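Local structure of extracellular invertase (5XH8) at residues S232-A240 / R391-V399; D72-N80 / L596-Q604. The protein probably hydrolyses beta-fructofuranosides such as sucrose and, with high transfructosylation activity, passes fructosyl units to sugar acceptors, as a member of glycoside hydrolase family 32. One frame throughout, in Å; residues are numbered along the deposited sequence.

Contact 1. Residues S232-A240 / R391-V399; sequences STWGNGTWA and RESGASWQV
Trp239 lays its indole against the 392-397 loop, and nearly every atom along it has a partner there. Its CB lies 3.5 Å from Ser396 OG, a hydroxyl also bonded to Ala309 O. With CG anti to the carbonyl carbon (chi1 -60°), the ring runs on over Ala395, whose CB makes a CH-pi contact 3.9 Å from the centroid of the five-membered ring. CD1 comes within 3.5 Å of Gly394 O. At the edge, NE1 donates to Glu392 OE1 (3.0 Å, 166° at the hydrogen). The oxygen lies in the indole plane, yet the donor meets the carboxylate from above its own plane; OE2 of the same group pairs with Arg525. Farther out, CZ2 meets Trp397 CH2 at 3.7 Å, part of an edge-to-face pair with planes at 77° in which Trp397 supplies the edge. Thr238 CG2 lies over the opposite face of Trp239.

Trp234 to Gly237 form a type II' beta turn, with Gly235 in its second position at positive phi, and Thr238 leads on to Trp239. Trp234 donates from NE1 to Ala395 O at 2.9 Å, while Gly394 CA lies over one face of its ring, toward the rim. A water that accepts from Trp239 N lies 2.8 Å from both Trp234 O and Gly394 O. Here an inter-strand loop of the family 32 beta-propeller is clamped onto the segment leading into strand 398-403.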
ATOM      1  N   SER A 232      -4.521 -16.722  26.289  1.00 33.95           N
ATOM      2  CA  SER A 232      -4.655 -16.468  27.695  1.00 34.75           C
ATOM      3  C   SER A 232      -6.117 -16.125  27.953  1.00 38.16           C
ATOM      4  O   SER A 232      -6.940 -16.041  27.012  1.00 33.00           O
ATOM      5  CB  SER A 232      -3.711 -15.331  28.123  1.00 35.81           C
ATOM      6  OG  SER A 232      -3.911 -14.150  27.361  1.00 36.25           O
ATOM      7  N   THR A 233      -6.448 -15.960  29.227  1.00 36.33           N
ATOM      8  CA  THR A 233      -7.831 -15.734  29.639  1.00 37.36           C
ATOM      9  C   THR A 233      -7.923 -14.804  30.858  1.00 38.05           C
ATOM     10  O   THR A 233      -6.987 -14.732  31.654  1.00 38.66           O
ATOM     11  CB  THR A 233      -8.529 -17.066  29.932  1.00 36.87           C
ATOM     12  OG1 THR A 233      -9.912 -16.812  30.176  1.00 37.65           O
ATOM     13  CG2 THR A 233      -7.895 -17.776  31.165  1.00 36.85           C
ATOM     14  N   TRP A 234      -9.044 -14.088  30.971  1.00 35.99           N
ATOM     15  CA  TRP A 234      -9.366 -13.311  32.171  1.00 37.27           C
ATOM     16  C   TRP A 234      -9.731 -14.290  33.295  1.00 38.49           C
ATOM     17  O   TRP A 234     -10.586 -15.188  33.101  1.00 33.91           O
ATOM     18  CB  TRP A 234     -10.535 -12.375  31.911  1.00 36.50           C
ATOM     19  CG  TRP A 234     -10.869 -11.485  33.044  1.00 35.49           C
ATOM     20  CD1 TRP A 234     -12.044 -11.450  33.739  1.00 34.09           C
ATOM     21  CD2 TRP A 234     -10.013 -10.512  33.643  1.00 35.32           C
ATOM     22  NE1 TRP A 234     -11.981 -10.502  34.727  1.00 35.61           N
ATOM     23  CE2 TRP A 234     -10.747  -9.905  34.693  1.00 37.33           C
ATOM     24  CE3 TRP A 234      -8.704 -10.077  33.386  1.00 35.14           C
ATOM     25  CZ2 TRP A 234     -10.209  -8.882  35.498  1.00 37.13           C
ATOM     26  CZ3 TRP A 234      -8.166  -9.056  34.178  1.00 36.20           C
ATOM     27  CH2 TRP A 234      -8.923  -8.470  35.224  1.00 37.36           C
ATOM     28  N   GLY A 235      -9.080 -14.121  34.453  1.00 39.69           N
ATOM     29  CA  GLY A 235      -9.257 -15.051  35.585  1.00 38.27           C
ATOM     30  C   GLY A 235      -8.859 -16.459  35.176  1.00 38.36           C
ATOM     31  O   GLY A 235      -7.775 -16.666  34.657  1.00 39.22           O
ATOM     32  N   ASN A 236      -9.750 -17.417  35.371  1.00 41.44           N
ATOM     33  CA  ASN A 236      -9.503 -18.813  34.976  1.00 45.26           C
ATOM     34  C   ASN A 236     -10.394 -19.295  33.822  1.00 46.92           C
ATOM     35  O   ASN A 236     -10.576 -20.508  33.656  1.00 48.99           O
ATOM     36  CB  ASN A 236      -9.717 -19.726  36.183  1.00 50.48           C
ATOM     37  CG  ASN A 236     -11.148 -19.691  36.701  1.00 55.75           C
ATOM     38  OD1 ASN A 236     -12.035 -19.048  36.119  1.00 57.30           O
ATOM     39  ND2 ASN A 236     -11.378 -20.373  37.804  1.00 60.99           N
ATOM     40  N   GLY A 237     -10.954 -18.368  33.040  1.00 41.04           N
ATOM     41  CA  GLY A 237     -11.759 -18.742  31.870  1.00 41.75           C
ATOM     42  C   GLY A 237     -13.234 -18.901  32.158  1.00 41.17           C
ATOM     43  O   GLY A 237     -13.980 -19.327  31.289  1.00 43.40           O
ATOM     44  N   THR A 238     -13.664 -18.542  33.368  1.00 39.43           N
ATOM     45  CA  THR A 238     -15.043 -18.768  33.784  1.00 39.08           C
ATOM     46  C   THR A 238     -15.959 -17.684  33.263  1.00 34.76           C
ATOM     47  O   THR A 238     -17.018 -17.985  32.742  1.00 37.10           O
ATOM     48  CB  THR A 238     -15.170 -18.814  35.332  1.00 41.52           C
ATOM     49  OG1 THR A 238     -14.260 -19.781  35.853  1.00 44.72           O
ATOM     50  CG2 THR A 238     -16.568 -19.179  35.766  1.00 41.21           C
ATOM     51  N   TRP A 239     -15.572 -16.426  33.444  1.00 33.49           N
ATOM     52  CA  TRP A 239     -16.501 -15.299  33.293  1.00 35.48           C
ATOM     53  C   TRP A 239     -16.425 -14.515  31.958  1.00 32.47           C
ATOM     54  O   TRP A 239     -17.350 -13.778  31.628  1.00 31.46           O
ATOM     55  CB  TRP A 239     -16.319 -14.334  34.478  1.00 38.10           C
ATOM     56  CG  TRP A 239     -16.606 -15.007  35.815  1.00 42.81           C
ATOM     57  CD1 TRP A 239     -15.685 -15.487  36.715  1.00 44.13           C
ATOM     58  CD2 TRP A 239     -17.904 -15.309  36.369  1.00 44.29           C
ATOM     59  NE1 TRP A 239     -16.335 -16.053  37.800  1.00 46.31           N
ATOM     60  CE2 TRP A 239     -17.688 -15.959  37.614  1.00 44.95           C
ATOM     61  CE3 TRP A 239     -19.221 -15.095  35.935  1.00 42.66           C
ATOM     62  CZ2 TRP A 239     -18.742 -16.395  38.423  1.00 45.28           C
ATOM     63  CZ3 TRP A 239     -20.272 -15.526  36.748  1.00 44.42           C
ATOM     64  CH2 TRP A 239     -20.023 -16.172  37.974  1.00 44.51           C
ATOM     65  N   ALA A 240     -15.327 -14.645  31.228  1.00 33.76           N
ATOM     66  CA  ALA A 240     -15.084 -13.800  30.047  1.00 32.20           C
ATOM     67  C   ALA A 240     -14.327 -14.520  28.951  1.00 31.82           C
ATOM     68  O   ALA A 240     -13.442 -13.951  28.301  1.00 32.49           O
ATOM     69  CB  ALA A 240     -14.372 -12.532  30.471  1.00 32.56           C
ATOM     70  N   ARG A 391     -16.761 -11.135  46.346  1.00 48.44           N
ATOM     71  CA  ARG A 391     -15.330 -10.779  46.340  1.00 47.11           C
ATOM     72  C   ARG A 391     -14.494 -11.558  45.328  1.00 44.97           C
ATOM     73  O   ARG A 391     -13.306 -11.289  45.206  1.00 44.19           O
ATOM     74  CB  ARG A 391     -14.713 -10.986  47.750  1.00 47.24           C
ATOM     75  CG  ARG A 391     -15.161  -9.984  48.797  1.00 45.79           C
ATOM     76  CD  ARG A 391     -14.393  -8.677  48.700  1.00 46.54           C
ATOM     77  NE  ARG A 391     -14.946  -7.676  49.610  1.00 47.79           N
ATOM     78  CZ  ARG A 391     -14.486  -6.435  49.743  1.00 50.31           C
ATOM     79  NH1 ARG A 391     -13.463  -6.010  49.012  1.00 51.56           N
ATOM     80  NH2 ARG A 391     -15.062  -5.600  50.603  1.00 50.53           N
ATOM     81  N   GLU A 392     -15.083 -12.512  44.610  1.00 44.34           N
ATOM     82  CA  GLU A 392     -14.323 -13.324  43.666  1.00 44.89           C
ATOM     83  C   GLU A 392     -13.663 -12.393  42.649  1.00 45.96           C
ATOM     84  O   GLU A 392     -14.268 -11.403  42.234  1.00 44.93           O
ATOM     85  CB  GLU A 392     -15.246 -14.319  42.969  1.00 48.71           C
ATOM     86  CG  GLU A 392     -14.550 -15.284  42.030  1.00 48.85           C
ATOM     87  CD  GLU A 392     -15.460 -16.404  41.578  1.00 52.03           C
ATOM     88  OE1 GLU A 392     -15.227 -16.955  40.486  1.00 57.26           O
ATOM     89  OE2 GLU A 392     -16.421 -16.745  42.300  1.00 54.11           O
ATOM     90  N   SER A 393     -12.404 -12.668  42.320  1.00 44.64           N
ATOM     91  CA  SER A 393     -11.643 -11.829  41.394  1.00 46.05           C
ATOM     92  C   SER A 393     -11.588 -12.524  40.022  1.00 41.64           C
ATOM     93  O   SER A 393     -11.951 -13.687  39.885  1.00 42.12           O
ATOM     94  CB  SER A 393     -10.243 -11.600  41.941  1.00 45.93           C
ATOM     95  OG  SER A 393      -9.577 -12.836  42.000  1.00 49.02           O
ATOM     96  N   GLY A 394     -11.134 -11.804  39.008  1.00 41.90           N
ATOM     97  CA  GLY A 394     -11.102 -12.338  37.646  1.00 40.03           C
ATOM     98  C   GLY A 394     -12.502 -12.629  37.136  1.00 37.17           C
ATOM     99  O   GLY A 394     -12.710 -13.609  36.426  1.00 39.49           O
ATOM    100  N   ALA A 395     -13.448 -11.765  37.509  1.00 35.42           N
ATOM    101  CA  ALA A 395     -14.854 -11.954  37.215  1.00 37.30           C
ATOM    102  C   ALA A 395     -15.378 -10.726  36.479  1.00 35.76           C
ATOM    103  O   ALA A 395     -14.590  -9.931  35.970  1.00 35.34           O
ATOM    104  CB  ALA A 395     -15.618 -12.215  38.508  1.00 39.88           C
ATOM    105  N   SER A 396     -16.697 -10.559  36.436  1.00 36.33           N
ATOM    106  CA  SER A 396     -17.348  -9.493  35.643  1.00 35.99           C
ATOM    107  C   SER A 396     -17.848  -8.327  36.441  1.00 35.82           C
ATOM    108  O   SER A 396     -18.718  -7.578  35.975  1.00 35.92           O
ATOM    109  CB  SER A 396     -18.516 -10.094  34.862  1.00 35.25           C
ATOM    110  OG  SER A 396     -18.076 -11.276  34.223  1.00 35.63           O
ATOM    111  N   TRP A 397     -17.286  -8.145  37.635  1.00 36.46           N
ATOM    112  CA  TRP A 397     -17.683  -7.047  38.505  1.00 38.14           C
ATOM    113  C   TRP A 397     -16.528  -6.690  39.431  1.00 40.10           C
ATOM    114  O   TRP A 397     -15.569  -7.452  39.554  1.00 38.97           O
ATOM    115  CB  TRP A 397     -18.905  -7.458  39.328  1.00 37.91           C
ATOM    116  CG  TRP A 397     -18.650  -8.702  40.133  1.00 39.43           C
ATOM    117  CD1 TRP A 397     -18.130  -8.765  41.407  1.00 38.56           C
ATOM    118  CD2 TRP A 397     -18.863 -10.063  39.719  1.00 39.16           C
ATOM    119  NE1 TRP A 397     -18.023 -10.073  41.806  1.00 38.27           N
ATOM    120  CE2 TRP A 397     -18.466 -10.894  40.800  1.00 38.33           C
ATOM    121  CE3 TRP A 397     -19.390 -10.663  38.562  1.00 37.62           C
ATOM    122  CZ2 TRP A 397     -18.552 -12.297  40.750  1.00 38.02           C
ATOM    123  CZ3 TRP A 397     -19.452 -12.061  38.498  1.00 36.99           C
ATOM    124  CH2 TRP A 397     -19.038 -12.864  39.595  1.00 39.29           C
ATOM    125  N   GLN A 398     -16.630  -5.539  40.081  1.00 41.86           N
ATOM    126  CA  GLN A 398     -15.688  -5.173  41.144  1.00 44.19           C
ATOM    127  C   GLN A 398     -16.343  -4.367  42.268  1.00 43.44           C
ATOM    128  O   GLN A 398     -17.330  -3.621  42.060  1.00 41.48           O
ATOM    129  CB  GLN A 398     -14.504  -4.399  40.577  1.00 45.81           C
ATOM    130  CG  GLN A 398     -14.876  -3.062  39.969  1.00 47.79           C
ATOM    131  CD  GLN A 398     -13.773  -2.479  39.115  1.00 50.76           C
ATOM    132  OE1 GLN A 398     -12.621  -2.905  39.185  1.00 50.83           O
ATOM    133  NE2 GLN A 398     -14.123  -1.485  38.305  1.00 53.73           N
ATOM    134  N   VAL A 399     -15.749  -4.509  43.453  1.00 43.01           N
ATOM    135  CA  VAL A 399     -16.202  -3.802  44.643  1.00 42.85           C
ATOM    136  C   VAL A 399     -15.753  -2.359  44.513  1.00 39.06           C
ATOM    137  O   VAL A 399     -14.584  -2.117  44.314  1.00 42.78           O
ATOM    138  CB  VAL A 399     -15.593  -4.437  45.922  1.00 45.79           C
ATOM    139  CG1 VAL A 399     -15.898  -3.590  47.158  1.00 46.37           C
ATOM    140  CG2 VAL A 399     -16.085  -5.880  46.103  1.00 43.82           C
TER
HETATM  141  O   HOH W   1     -13.126 -15.453  34.359  1.00 37.12           O
HETATM  142  O   HOH W   2     -19.711 -12.904  32.939  1.00 32.98           O

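Contact 2. Residues D72-N80 / L596-Q604; sequences DLATYQDLN and LYDAWPDRQ
The two backbones come closest where Thr75 CA lies 4.2 Å from Ala599 CA, and one direct backbone bond joins them: Tyr76 N donates to Ala599 O at 2.8 Å, reinforced by a CA-H...O contact from Thr75 CA to the same oxygen. A water links Tyr76 O to Asp602 N, within the type I beta turn from Trp600 to Arg603. Beyond this junction Tyr597 OH donates to Ala74 O at 2.6 Å, in the plane of the phenol ring but tilted 34° from that of the carbonyl. Asp72 and Asp598 each build an Asx turn beside the junction.

Asp78 and Arg603 form a bidentate salt bridge. NE and NH2 grip the carboxylate side-on, one oxygen each at 2.8 Å, both through syn lone pairs, and the two planes differ by only 3°. The extended Arg603 chain lays its guanidinium flat over Trp600, with Trp600 CD2 3.4 Å above the centre of the Arg603 guanidinium. Against the opposite indole face Tyr76 CB makes a CH-pi contact, 3.6 Å from the six-membered ring centroid, so Trp600 is held between the two; its NE1 bonds to His31 O. Gln77, bent at chi2 (64°), swings NE2 back to Asp602 OD2 (2.6 Å).

The cross-segment bonds fasten the C-terminal tail, beyond the last strand of the C-terminal beta-sandwich, to an outer strand of a propeller sheet in the bimodular fold of family 32.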
ATOM      1  N   ASP A  72     -35.743   7.687  15.431  1.00 26.60           N
ATOM      2  CA  ASP A  72     -36.334   7.399  16.738  1.00 28.33           C
ATOM      3  C   ASP A  72     -35.622   6.298  17.533  1.00 27.19           C
ATOM      4  O   ASP A  72     -35.969   6.035  18.700  1.00 26.52           O
ATOM      5  CB  ASP A  72     -37.835   7.068  16.544  1.00 29.91           C
ATOM      6  CG  ASP A  72     -38.058   5.850  15.619  1.00 30.65           C
ATOM      7  OD1 ASP A  72     -37.061   5.177  15.247  1.00 28.73           O
ATOM      8  OD2 ASP A  72     -39.213   5.559  15.253  1.00 30.87           O
ATOM      9  N   LEU A  73     -34.611   5.671  16.918  1.00 25.87           N
ATOM     10  CA  LEU A  73     -33.935   4.498  17.483  1.00 26.57           C
ATOM     11  C   LEU A  73     -34.902   3.342  17.799  1.00 25.20           C
ATOM     12  O   LEU A  73     -34.722   2.591  18.760  1.00 24.89           O
ATOM     13  CB  LEU A  73     -33.045   4.863  18.680  1.00 26.87           C
ATOM     14  CG  LEU A  73     -31.898   3.874  18.979  1.00 28.23           C
ATOM     15  CD1 LEU A  73     -30.841   3.854  17.867  1.00 29.29           C
ATOM     16  CD2 LEU A  73     -31.247   4.165  20.323  1.00 27.60           C
ATOM     17  N   ALA A  74     -35.886   3.193  16.920  1.00 25.12           N
ATOM     18  CA  ALA A  74     -36.854   2.091  16.986  1.00 26.19           C
ATOM     19  C   ALA A  74     -37.103   1.528  15.612  1.00 24.79           C
ATOM     20  O   ALA A  74     -36.979   0.312  15.403  1.00 26.35           O
ATOM     21  CB  ALA A  74     -38.158   2.573  17.600  1.00 27.47           C
ATOM     22  N   THR A  75     -37.424   2.419  14.676  1.00 24.63           N
ATOM     23  CA  THR A  75     -37.727   2.059  13.308  1.00 25.09           C
ATOM     24  C   THR A  75     -36.672   2.614  12.344  1.00 24.84           C
ATOM     25  O   THR A  75     -35.997   3.609  12.639  1.00 25.60           O
ATOM     26  CB  THR A  75     -39.085   2.637  12.893  1.00 26.49           C
ATOM     27  OG1 THR A  75     -39.004   4.073  12.908  1.00 27.60           O
ATOM     28  CG2 THR A  75     -40.201   2.150  13.828  1.00 26.44           C
ATOM     29  N   TYR A  76     -36.580   1.990  11.177  1.00 23.29           N
ATOM     30  CA  TYR A  76     -35.506   2.257  10.217  1.00 23.71           C
ATOM     31  C   TYR A  76     -36.028   2.469   8.811  1.00 24.46           C
ATOM     32  O   TYR A  76     -37.091   1.941   8.444  1.00 25.33           O
ATOM     33  CB  TYR A  76     -34.489   1.098  10.234  1.00 21.99           C
ATOM     34  CG  TYR A  76     -33.941   0.856  11.604  1.00 21.67           C
ATOM     35  CD1 TYR A  76     -34.618   0.040  12.503  1.00 22.19           C
ATOM     36  CD2 TYR A  76     -32.767   1.484  12.043  1.00 21.64           C
ATOM     37  CE1 TYR A  76     -34.145  -0.166  13.784  1.00 21.94           C
ATOM     38  CE2 TYR A  76     -32.281   1.272  13.327  1.00 21.23           C
ATOM     39  CZ  TYR A  76     -32.973   0.441  14.198  1.00 21.26           C
ATOM     40  OH  TYR A  76     -32.513   0.198  15.478  1.00 22.80           O
ATOM     41  N   GLN A  77     -35.256   3.220   8.029  1.00 24.99           N
ATOM     42  CA  GLN A  77     -35.480   3.428   6.600  1.00 27.18           C
ATOM     43  C   GLN A  77     -34.212   3.007   5.851  1.00 26.27           C
ATOM     44  O   GLN A  77     -33.117   3.521   6.128  1.00 25.45           O
ATOM     45  CB  GLN A  77     -35.725   4.915   6.289  1.00 30.45           C
ATOM     46  CG  GLN A  77     -37.143   5.401   6.469  1.00 36.36           C
ATOM     47  CD  GLN A  77     -37.663   5.328   7.905  1.00 41.87           C
ATOM     48  OE1 GLN A  77     -36.968   5.684   8.888  1.00 42.17           O
ATOM     49  NE2 GLN A  77     -38.922   4.879   8.037  1.00 43.56           N
ATOM     50  N   ASP A  78     -34.364   2.151   4.853  1.00 24.32           N
ATOM     51  CA  ASP A  78     -33.240   1.758   4.017  1.00 25.14           C
ATOM     52  C   ASP A  78     -32.649   2.951   3.266  1.00 25.78           C
ATOM     53  O   ASP A  78     -33.379   3.825   2.844  1.00 25.34           O
ATOM     54  CB  ASP A  78     -33.672   0.719   2.993  1.00 24.77           C
ATOM     55  CG  ASP A  78     -34.024  -0.599   3.633  1.00 24.99           C
ATOM     56  OD1 ASP A  78     -33.127  -1.211   4.261  1.00 23.02           O
ATOM     57  OD2 ASP A  78     -35.221  -0.972   3.555  1.00 25.69           O
ATOM     58  N   LEU A  79     -31.325   2.960   3.110  1.00 24.73           N
ATOM     59  CA  LEU A  79     -30.672   3.781   2.108  1.00 25.22           C
ATOM     60  C   LEU A  79     -30.472   2.914   0.891  1.00 24.78           C
ATOM     61  O   LEU A  79     -30.177   1.727   1.029  1.00 24.60           O
ATOM     62  CB  LEU A  79     -29.357   4.365   2.636  1.00 24.47           C
ATOM     63  CG  LEU A  79     -29.563   5.317   3.820  1.00 26.36           C
ATOM     64  CD1 LEU A  79     -28.257   5.591   4.562  1.00 26.85           C
ATOM     65  CD2 LEU A  79     -30.227   6.631   3.414  1.00 27.05           C
ATOM     66  N   ASN A  80     -30.660   3.490  -0.298  1.00 26.67           N
ATOM     67  CA  ASN A  80     -30.481   2.771  -1.584  1.00 29.85           C
ATOM     68  C   ASN A  80     -31.265   1.506  -1.735  1.00 30.48           C
ATOM     69  O   ASN A  80     -30.786   0.583  -2.406  1.00 31.88           O
ATOM     70  CB  ASN A  80     -29.037   2.311  -1.787  1.00 33.40           C
ATOM     71  CG  ASN A  80     -28.053   3.402  -1.625  1.00 34.45           C
ATOM     72  OD1 ASN A  80     -27.013   3.213  -1.008  1.00 40.01           O
ATOM     73  ND2 ASN A  80     -28.354   4.546  -2.184  1.00 35.95           N
ATOM     74  N   LEU A 596     -45.052  -7.125  19.225  1.00 29.73           N
ATOM     75  CA  LEU A 596     -43.859  -6.268  19.026  1.00 29.21           C
ATOM     76  C   LEU A 596     -44.231  -5.101  18.121  1.00 28.28           C
ATOM     77  O   LEU A 596     -45.271  -4.489  18.329  1.00 29.95           O
ATOM     78  CB  LEU A 596     -42.672  -7.081  18.498  1.00 27.83           C
ATOM     79  CG  LEU A 596     -42.333  -8.364  19.250  1.00 28.42           C
ATOM     80  CD1 LEU A 596     -41.108  -9.020  18.635  1.00 28.40           C
ATOM     81  CD2 LEU A 596     -42.134  -8.132  20.746  1.00 29.26           C
ATOM     82  N   TYR A 597     -43.427  -4.783  17.115  1.00 26.56           N
ATOM     83  CA  TYR A 597     -43.775  -3.722  16.175  1.00 26.22           C
ATOM     84  C   TYR A 597     -42.976  -3.939  14.905  1.00 26.48           C
ATOM     85  O   TYR A 597     -42.072  -4.774  14.882  1.00 25.00           O
ATOM     86  CB  TYR A 597     -43.458  -2.337  16.776  1.00 27.18           C
ATOM     87  CG  TYR A 597     -41.947  -2.069  16.911  1.00 27.25           C
ATOM     88  CD1 TYR A 597     -41.198  -2.667  17.927  1.00 26.56           C
ATOM     89  CD2 TYR A 597     -41.286  -1.234  16.016  1.00 25.80           C
ATOM     90  CE1 TYR A 597     -39.820  -2.446  18.040  1.00 28.17           C
ATOM     91  CE2 TYR A 597     -39.912  -1.010  16.118  1.00 27.71           C
ATOM     92  CZ  TYR A 597     -39.178  -1.616  17.132  1.00 27.06           C
ATOM     93  OH  TYR A 597     -37.817  -1.381  17.245  1.00 27.25           O
ATOM     94  N   ASP A 598     -43.304  -3.172  13.866  1.00 26.35           N
ATOM     95  CA  ASP A 598     -42.617  -3.222  12.581  1.00 28.16           C
ATOM     96  C   ASP A 598     -41.442  -2.218  12.574  1.00 27.42           C
ATOM     97  O   ASP A 598     -41.630  -1.010  12.480  1.00 25.59           O
ATOM     98  CB  ASP A 598     -43.618  -2.902  11.469  1.00 28.88           C
ATOM     99  CG  ASP A 598     -43.033  -3.016  10.094  1.00 33.11           C
ATOM    100  OD1 ASP A 598     -41.874  -3.476   9.900  1.00 35.70           O
ATOM    101  OD2 ASP A 598     -43.764  -2.633   9.150  1.00 38.50           O
ATOM    102  N   ALA A 599     -40.226  -2.742  12.651  1.00 27.03           N
ATOM    103  CA  ALA A 599     -39.026  -1.898  12.625  1.00 26.05           C
ATOM    104  C   ALA A 599     -38.721  -1.342  11.241  1.00 25.70           C
ATOM    105  O   ALA A 599     -37.875  -0.450  11.134  1.00 26.10           O
ATOM    106  CB  ALA A 599     -37.823  -2.647  13.189  1.00 26.02           C
ATOM    107  N   TRP A 600     -39.398  -1.855  10.204  1.00 24.39           N
ATOM    108  CA  TRP A 600     -39.214  -1.445   8.830  1.00 26.12           C
ATOM    109  C   TRP A 600     -40.540  -1.012   8.183  1.00 27.67           C
ATOM    110  O   TRP A 600     -40.964  -1.622   7.208  1.00 28.46           O
ATOM    111  CB  TRP A 600     -38.550  -2.604   8.026  1.00 26.24           C
ATOM    112  CG  TRP A 600     -37.181  -2.928   8.535  1.00 26.17           C
ATOM    113  CD1 TRP A 600     -36.850  -3.894   9.444  1.00 25.74           C
ATOM    114  CD2 TRP A 600     -35.958  -2.241   8.220  1.00 25.07           C
ATOM    115  NE1 TRP A 600     -35.503  -3.872   9.699  1.00 25.99           N
ATOM    116  CE2 TRP A 600     -34.929  -2.864   8.966  1.00 25.85           C
ATOM    117  CE3 TRP A 600     -35.636  -1.170   7.384  1.00 25.58           C
ATOM    118  CZ2 TRP A 600     -33.593  -2.445   8.902  1.00 26.78           C
ATOM    119  CZ3 TRP A 600     -34.302  -0.754   7.310  1.00 25.19           C
ATOM    120  CH2 TRP A 600     -33.298  -1.397   8.073  1.00 25.37           C
ATOM    121  N   PRO A 601     -41.140   0.109   8.651  1.00 29.61           N
ATOM    122  CA  PRO A 601     -42.484   0.488   8.180  1.00 30.25           C
ATOM    123  C   PRO A 601     -42.587   0.827   6.703  1.00 32.56           C
ATOM    124  O   PRO A 601     -43.685   0.765   6.176  1.00 32.84           O
ATOM    125  CB  PRO A 601     -42.853   1.711   9.048  1.00 30.02           C
ATOM    126  CG  PRO A 601     -41.539   2.271   9.493  1.00 30.19           C
ATOM    127  CD  PRO A 601     -40.623   1.073   9.646  1.00 30.46           C
ATOM    128  N   ASP A 602     -41.484   1.178   6.043  1.00 32.43           N
ATOM    129  CA  ASP A 602     -41.508   1.498   4.621  1.00 34.82           C
ATOM    130  C   ASP A 602     -41.095   0.347   3.712  1.00 36.42           C
ATOM    131  O   ASP A 602     -41.057   0.544   2.514  1.00 37.35           O
ATOM    132  CB  ASP A 602     -40.667   2.743   4.340  1.00 37.84           C
ATOM    133  CG  ASP A 602     -41.067   3.926   5.223  1.00 40.63           C
ATOM    134  OD1 ASP A 602     -42.268   4.172   5.406  1.00 43.58           O
ATOM    135  OD2 ASP A 602     -40.173   4.607   5.765  1.00 49.41           O
ATOM    136  N   ARG A 603     -40.806  -0.838   4.268  1.00 36.94           N
ATOM    137  CA  ARG A 603     -40.774  -2.096   3.492  1.00 41.63           C
ATOM    138  C   ARG A 603     -42.133  -2.819   3.552  1.00 49.15           C
ATOM    139  O   ARG A 603     -42.818  -2.783   4.590  1.00 52.52           O
ATOM    140  CB  ARG A 603     -39.756  -3.085   4.096  1.00 37.61           C
ATOM    141  CG  ARG A 603     -38.292  -2.745   3.954  1.00 33.28           C
ATOM    142  CD  ARG A 603     -37.445  -3.811   4.639  1.00 30.89           C
ATOM    143  NE  ARG A 603     -36.040  -3.390   4.804  1.00 28.36           N
ATOM    144  CZ  ARG A 603     -35.129  -4.054   5.515  1.00 25.81           C
ATOM    145  NH1 ARG A 603     -35.451  -5.182   6.142  1.00 25.63           N
ATOM    146  NH2 ARG A 603     -33.883  -3.587   5.621  1.00 25.11           N
ATOM    147  N   GLN A 604     -42.469  -3.557   2.497  1.00 59.00           N
ATOM    148  CA  GLN A 604     -43.633  -4.481   2.524  1.00 66.87           C
ATOM    149  C   GLN A 604     -43.363  -5.924   3.074  1.00 69.98           C
ATOM    150  O   GLN A 604     -44.317  -6.632   3.409  1.00 67.92           O
ATOM    151  CB  GLN A 604     -44.274  -4.575   1.129  1.00 71.79           C
ATOM    152  CG  GLN A 604     -45.798  -4.677   1.174  1.00 76.09           C
ATOM    153  CD  GLN A 604     -46.408  -5.335  -0.057  1.00 79.49           C
ATOM    154  OE1 GLN A 604     -45.818  -5.343  -1.137  1.00 84.49           O
ATOM    155  NE2 GLN A 604     -47.606  -5.887   0.105  1.00 80.09           N
TER
HETATM  156  O   HOH W   3     -38.620   0.859   6.488  1.00 23.35           O

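From the N terminus the chain first reaches 72-80, around short strand 77-78, then 232-240, between strands 219-227 and 247-248. It returns to contact 1 at 391-399, closing a loop of 150 intervening residues, and closes contact 2 at 596-604, with 515 residues between its segments. Contact 1 is therefore nested wholly inside the loop closed by contact 2, and the two do not cross. Their centres lie about 39 Å apart, on opposite sides of the chain's centre, yet both reach the same mixed sheet, through strands 77-78 and 398-403. Contact 1 joins that sheet to the loop after another propeller sheet; contact 2 ties it to the end of the C-terminal domain.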